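Local coordinates for protein G/U mismatch-specific DNA glycosylase (Deinococcus radiodurans, PDB 2C2Q) that is a mismatch-specific DNA glycosylase of the uracil-DNA glycosylase superfamily, a single-chain alpha/beta protein built around a central, mainly parallel beta-sheet, at residues 33-37 with 38-42; 95-98 with 99-102; 135-139 with 140-144. The protein carries 1 engineered substitution. All blocks are in the same frame, centred on the assembly; numbering follows the deposited sequence.

Contact 1 (33-37 with 38-42); sequences TAPSG and ISARA
Ser36 lays its hydroxymethyl group against the opening turn of helix 37-42 and acts as the N-cap of that helix, at a junction where the alpha/beta fold of the uracil-DNA glycosylase superfamily passes from strand 28-32 into a helix. With chi1 at 72°, OG lies between the backbone N and the carbonyl carbon of its own residue, and from there it accepts a nearly straight bond (165°) from the first turn, Ser36 OG to Ser39 N measuring 3.0 Å. The capping bond supplies an acceptor where the helix has no earlier carbonyl in regular position. The regular helical ladder starts at once beside it: Ala40 N donates to Ser36 O over 2.8 Å, and Arg41 N follows with Gly37 O.

A water bridges the same corner. It accepts from Ser36 N at 2.8 Å and is hydrogen-bonded to Ser39 OG at 2.9 Å, while Ser39 OG also pairs with Ala47 N, so that one hydroxyl ties the cap to a later part of the chain. On the apolar side, Pro35 brings its CB alongside the helix, 4.0 Å from Ser39 CB, and also approaches the methyl of Ala40. An acetate ion, probably from the crystallisation liquor, lies about 4 Å from the Pro35 side chain (nearest atoms).

The Arg41 chain bends at chi3 (-51°) and folds back along the helix start, so that one face of its guanidinium group lies against Ile38 CA and Gly37 O; Arg41 NH1 comes within 3.2 Å of Gly37 O, at an angle too poor for a hydrogen bond.

Contact 2 (95-98 with 99-102); sequences ALPG and EAWR
Trp101 folds its indole back over the residues that precede it, touching Gly98 and Leu96 in succession. Its CB begins the approach 4.1 Å from Gly98 O. With CG anti to the carbonyl carbon (chi1 -53°), the five-membered ring then swings toward the same carbonyl, and CD1 meets Gly98 O at 3.3 Å, edge-on and near the ring plane. The next atom, NE1, donates to a water at 2.9 Å that lies in plane at the ring edge; this water in turn donates to Leu96 O, linking the indole to the backbone across the turn. Farther out, CZ2 and CH2 carry the apolar contact. Leu96 CD1 stands over one face of the six-membered ring, 4.0 Å from its centroid and 24° off the normal, a CH-pi contact in which the two side chains cross at about a right angle.

Ala100 packs its methyl 4.0 Å from Leu96 CB, and the Glu99 chain, bent at chi2, sets its CD against Pro97 CB at 3.6 Å. A second water donates to both Gly98 O and Trp101 O.

One backbone bond closes the bend, from Ala100 N to Pro97 O at 2.9 Å, and with the torsions of Gly98 and Glu99 it defines a type I, 3-10-like turn leading to Arg102, the N-cap of helix 103-113.

Contact 3 (135-139 with 140-144); sequences GKLPY and GPQPQ
Gln142 NE2 is gripped by two backbone carbonyls. The shorter bond runs to Pro138 O at 2.8 Å and the straighter one to Gly140 O at 3.0 Å, with N-H...O angles of 144° and 172°. Gly140 O lies in the plane of the amide, whereas Pro138 O is tilted from it, and in both cases the nitrogen stands above the plane of the carbonyl it binds. The side-chain amide thus ties together the carbonyls on either side of Tyr139, where the chain enters strand 140-141.

The bend of the Gln142 chain at chi2 (-72°) brings the amide back over the preceding residues. Held at NE2, the group has its rotation largely fixed, and the other amide atom faces apolar neighbours: OE1 lies 3.5 Å from Leu137 CD2 and 3.9 Å from Pro138 CD. Leu137 meets the glutamine at about a right angle.

Elsewhere in the turn a water donates to Tyr139 O at 2.9 Å and to Pro141 O at 2.7 Å, bridging two carbonyls around Gly140. At the backbone angles of Gly140 (positive phi, extended psi) a CB would clash with Tyr139 O, so the position calls for glycine. The Tyr139 side chain starts away from the turn, and its ring forms a cation-pi contact with Lys123; Lys123 NZ also hydrogen-bonds to Leu137 O.

The turn joins two layers of the superfamily's alpha/beta fold: Leu137 packs on Ala126, Ser127 and Leu130 of helix 123-130, while Gly140 and Gln142 pair through their backbones with Val156 and Leu154 of strand 153-156, which runs antiparallel to 140-141. Strand 140-141 is itself an outermost strand of the mixed sheet within this chain.

How the contacts relate
The three contacts follow one another along the chain, each a local contact at a boundary between elements of one alpha/beta fold. Contact 1 leads from strand 28-32 into helix 37-42, and contact 2 lies between strand 80-84 and helix 103-113. These strands are parallel neighbours, so the chain leaving each can meet: the centres are about 14 Å apart, Ala34 CB is 3.7 Å from Leu96 CD1, and Thr33 CB packs on Trp101 CZ3. Contact 3, between helix 123-130 and strand 140-141, belongs to the other outermost strand and lies across the chain's centre from contact 1, centres about 26 Å apart. Helix 123-130 nevertheless relates contacts 2 and 3, since Trp101 and Leu137 both pack on it.

Contact 1 (33-37 with 38-42)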
# COMPACT_ATOMS: atom_id res chain seq x y z
N THR A 33 5.58 -0.32 4.32
CA THR A 33 6.24 -1.04 5.45
C THR A 33 5.67 -0.55 6.79
O THR A 33 5.14 -1.33 7.61
CB THR A 33 7.74 -0.75 5.38
OG1 THR A 33 7.92 0.64 5.10
CG2 THR A 33 8.40 -1.47 4.14
N ALA A 34 5.79 0.75 7.02
CA ALA A 34 5.44 1.41 8.26
C ALA A 34 5.44 2.90 7.99
O ALA A 34 6.13 3.36 7.02
CB ALA A 34 6.44 1.13 9.36
N PRO A 35 4.71 3.64 8.78
CA PRO A 35 4.73 5.12 8.61
C PRO A 35 6.14 5.63 8.95
O PRO A 35 6.76 5.16 9.93
CB PRO A 35 3.69 5.62 9.62
CG PRO A 35 3.81 4.48 10.78
CD PRO A 35 3.84 3.22 9.93
N SER A 36 6.71 6.46 8.09
CA SER A 36 7.87 7.28 8.53
C SER A 36 7.54 8.08 9.80
O SER A 36 6.36 8.33 10.15
CB SER A 36 8.36 8.26 7.41
OG SER A 36 7.39 9.30 7.29
N GLY A 37 8.58 8.60 10.47
CA GLY A 37 8.32 9.51 11.60
C GLY A 37 7.49 10.68 11.25
O GLY A 37 6.57 11.08 11.96
N ILE A 38 7.78 11.28 10.09
CA ILE A 38 6.99 12.42 9.68
C ILE A 38 5.51 12.01 9.47
O ILE A 38 4.60 12.74 9.88
CB ILE A 38 7.61 13.02 8.32
CG1 ILE A 38 8.96 13.72 8.65
CG2 ILE A 38 6.64 13.99 7.62
CD1 ILE A 38 9.75 14.04 7.29
N SER A 39 5.28 10.88 8.81
CA SER A 39 3.91 10.37 8.58
C SER A 39 3.15 10.10 9.91
O SER A 39 2.01 10.49 10.05
CB SER A 39 3.96 9.12 7.72
OG SER A 39 4.43 9.49 6.40
N ALA A 40 3.85 9.48 10.84
CA ALA A 40 3.27 9.17 12.17
C ALA A 40 2.92 10.48 12.90
O ALA A 40 1.84 10.61 13.46
CB ALA A 40 4.23 8.38 12.96
N ARG A 41 3.84 11.45 12.91
CA ARG A 41 3.55 12.74 13.54
C ARG A 41 2.43 13.50 12.90
O ARG A 41 1.60 14.05 13.62
CB ARG A 41 4.81 13.59 13.59
CG ARG A 41 5.79 12.97 14.54
CD ARG A 41 6.90 13.90 14.94
NE ARG A 41 7.53 14.52 13.77
CZ ARG A 41 8.47 13.95 13.03
NH1 ARG A 41 8.91 12.72 13.31
NH2 ARG A 41 8.99 14.62 12.02
N ALA A 42 2.35 13.48 11.56
CA ALA A 42 1.25 14.10 10.83
C ALA A 42 -0.06 13.26 10.90
O ALA A 42 -1.08 13.75 10.48
CB ALA A 42 1.64 14.30 9.37
O HOH W 1 5.65 7.05 5.55

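Contact 2 (95-98 with 99-102)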
# COMPACT_ATOMS: atom_id res chain seq x y z
N ALA A 95 15.28 -0.13 11.06
CA ALA A 95 15.35 0.27 12.46
C ALA A 95 14.18 -0.29 13.28
O ALA A 95 14.18 -0.19 14.49
CB ALA A 95 15.38 1.77 12.54
N LEU A 96 13.18 -0.87 12.61
CA LEU A 96 11.99 -1.27 13.32
C LEU A 96 12.33 -2.48 14.18
O LEU A 96 13.07 -3.33 13.72
CB LEU A 96 10.90 -1.67 12.30
CG LEU A 96 10.22 -0.49 11.53
CD1 LEU A 96 9.17 -1.03 10.57
CD2 LEU A 96 9.60 0.57 12.44
N PRO A 97 11.77 -2.58 15.39
CA PRO A 97 11.92 -3.82 16.20
C PRO A 97 11.21 -4.97 15.47
O PRO A 97 10.25 -4.72 14.77
CB PRO A 97 11.17 -3.51 17.50
CG PRO A 97 10.44 -2.24 17.32
CD PRO A 97 10.87 -1.59 16.01
N GLY A 98 11.68 -6.20 15.64
CA GLY A 98 11.15 -7.34 14.89
C GLY A 98 9.65 -7.52 15.07
O GLY A 98 8.95 -7.85 14.13
N GLU A 99 9.15 -7.29 16.27
CA GLU A 99 7.73 -7.45 16.56
C GLU A 99 6.84 -6.41 15.84
O GLU A 99 5.63 -6.52 15.86
CB GLU A 99 7.50 -7.40 18.08
CG GLU A 99 7.94 -6.11 18.74
CD GLU A 99 9.39 -6.11 19.25
OE1 GLU A 99 10.32 -6.80 18.71
OE2 GLU A 99 9.60 -5.38 20.22
N ALA A 100 7.46 -5.41 15.20
CA ALA A 100 6.69 -4.40 14.47
C ALA A 100 5.86 -4.98 13.29
O ALA A 100 4.77 -4.47 13.01
CB ALA A 100 7.63 -3.29 13.93
N TRP A 101 6.39 -5.99 12.63
CA TRP A 101 5.85 -6.50 11.38
C TRP A 101 4.72 -7.47 11.67
O TRP A 101 4.95 -8.51 12.32
CB TRP A 101 6.92 -7.26 10.62
CG TRP A 101 8.18 -6.52 10.40
CD1 TRP A 101 9.36 -6.63 11.11
CD2 TRP A 101 8.41 -5.51 9.39
NE1 TRP A 101 10.30 -5.76 10.60
CE2 TRP A 101 9.75 -5.06 9.55
CE3 TRP A 101 7.61 -4.95 8.39
CZ2 TRP A 101 10.31 -4.09 8.72
CZ3 TRP A 101 8.20 -3.97 7.54
CH2 TRP A 101 9.52 -3.54 7.73
N ARG A 102 3.51 -7.16 11.17
CA ARG A 102 2.33 -8.02 11.38
C ARG A 102 1.60 -8.40 10.08
O ARG A 102 0.43 -8.00 9.89
CB ARG A 102 1.36 -7.44 12.44
CG ARG A 102 2.01 -7.15 13.82
CD ARG A 102 2.47 -8.45 14.52
NE ARG A 102 1.32 -9.36 14.58
CZ ARG A 102 0.36 -9.30 15.54
NH1 ARG A 102 0.45 -8.41 16.54
NH2 ARG A 102 -0.69 -10.11 15.48
O HOH W 2 12.73 -5.55 12.23
O HOH W 3 6.74 -9.31 14.02

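Contact 3 (135-139 with 140-144)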
# COMPACT_ATOMS: atom_id res chain seq x y z
N GLY A 135 15.30 -9.78 -3.24
CA GLY A 135 16.07 -10.07 -4.45
C GLY A 135 15.34 -10.97 -5.42
O GLY A 135 15.61 -10.95 -6.63
N LYS A 136 14.39 -11.75 -4.88
CA LYS A 136 13.51 -12.63 -5.66
C LYS A 136 12.19 -12.03 -6.19
O LYS A 136 11.45 -12.69 -6.95
CB LYS A 136 13.21 -13.88 -4.82
CG LYS A 136 14.19 -15.04 -5.04
CD LYS A 136 15.64 -14.65 -4.77
CE LYS A 136 16.59 -15.74 -5.25
NZ LYS A 136 17.90 -15.18 -5.66
N LEU A 137 11.87 -10.79 -5.82
CA LEU A 137 10.59 -10.22 -6.21
C LEU A 137 10.72 -9.31 -7.42
O LEU A 137 11.44 -8.30 -7.36
CB LEU A 137 9.97 -9.44 -5.04
CG LEU A 137 9.57 -10.30 -3.84
CD1 LEU A 137 9.34 -9.48 -2.58
CD2 LEU A 137 8.38 -11.17 -4.19
N PRO A 138 10.04 -9.62 -8.52
CA PRO A 138 9.94 -8.65 -9.61
C PRO A 138 8.92 -7.57 -9.25
O PRO A 138 8.09 -7.80 -8.39
CB PRO A 138 9.45 -9.52 -10.79
CG PRO A 138 8.58 -10.55 -10.12
CD PRO A 138 9.33 -10.88 -8.83
N TYR A 139 9.02 -6.41 -9.89
CA TYR A 139 8.00 -5.37 -9.84
C TYR A 139 6.81 -5.75 -10.73
O TYR A 139 6.99 -6.42 -11.76
CB TYR A 139 8.59 -4.07 -10.32
CG TYR A 139 9.60 -3.49 -9.35
CD1 TYR A 139 9.25 -3.23 -8.03
CD2 TYR A 139 10.93 -3.23 -9.75
CE1 TYR A 139 10.16 -2.70 -7.13
CE2 TYR A 139 11.86 -2.69 -8.85
CZ TYR A 139 11.45 -2.41 -7.54
OH TYR A 139 12.32 -1.89 -6.62
N GLY A 140 5.61 -5.30 -10.37
CA GLY A 140 4.40 -5.63 -11.14
C GLY A 140 3.58 -6.74 -10.51
O GLY A 140 3.78 -7.13 -9.34
N PRO A 141 2.65 -7.31 -11.29
CA PRO A 141 1.79 -8.33 -10.75
C PRO A 141 2.60 -9.49 -10.39
O PRO A 141 3.58 -9.80 -11.07
CB PRO A 141 0.84 -8.70 -11.90
CG PRO A 141 1.06 -7.79 -12.92
CD PRO A 141 2.37 -7.03 -12.70
N GLN A 142 2.21 -10.15 -9.32
CA GLN A 142 2.89 -11.34 -8.91
C GLN A 142 2.06 -12.54 -9.34
O GLN A 142 0.84 -12.42 -9.48
CB GLN A 142 3.07 -11.33 -7.41
CG GLN A 142 3.76 -10.05 -6.91
CD GLN A 142 5.26 -10.01 -7.27
OE1 GLN A 142 6.05 -10.86 -6.81
NE2 GLN A 142 5.64 -9.05 -8.08
N PRO A 143 2.70 -13.68 -9.62
CA PRO A 143 1.96 -14.94 -9.71
C PRO A 143 1.03 -15.04 -8.50
O PRO A 143 1.43 -14.67 -7.38
CB PRO A 143 3.08 -15.99 -9.63
CG PRO A 143 4.19 -15.34 -10.40
CD PRO A 143 4.13 -13.86 -9.97
N GLN A 144 -0.21 -15.46 -8.75
CA GLN A 144 -1.22 -15.66 -7.71
C GLN A 144 -0.79 -16.73 -6.65
O GLN A 144 -0.77 -17.92 -6.96
CB GLN A 144 -2.55 -16.04 -8.41
CG GLN A 144 -3.82 -15.78 -7.62
CD GLN A 144 -3.99 -14.33 -7.19
OE1 GLN A 144 -3.64 -13.39 -7.96
NE2 GLN A 144 -4.50 -14.14 -6.06
O HOH W 4 5.43 -8.74 -12.70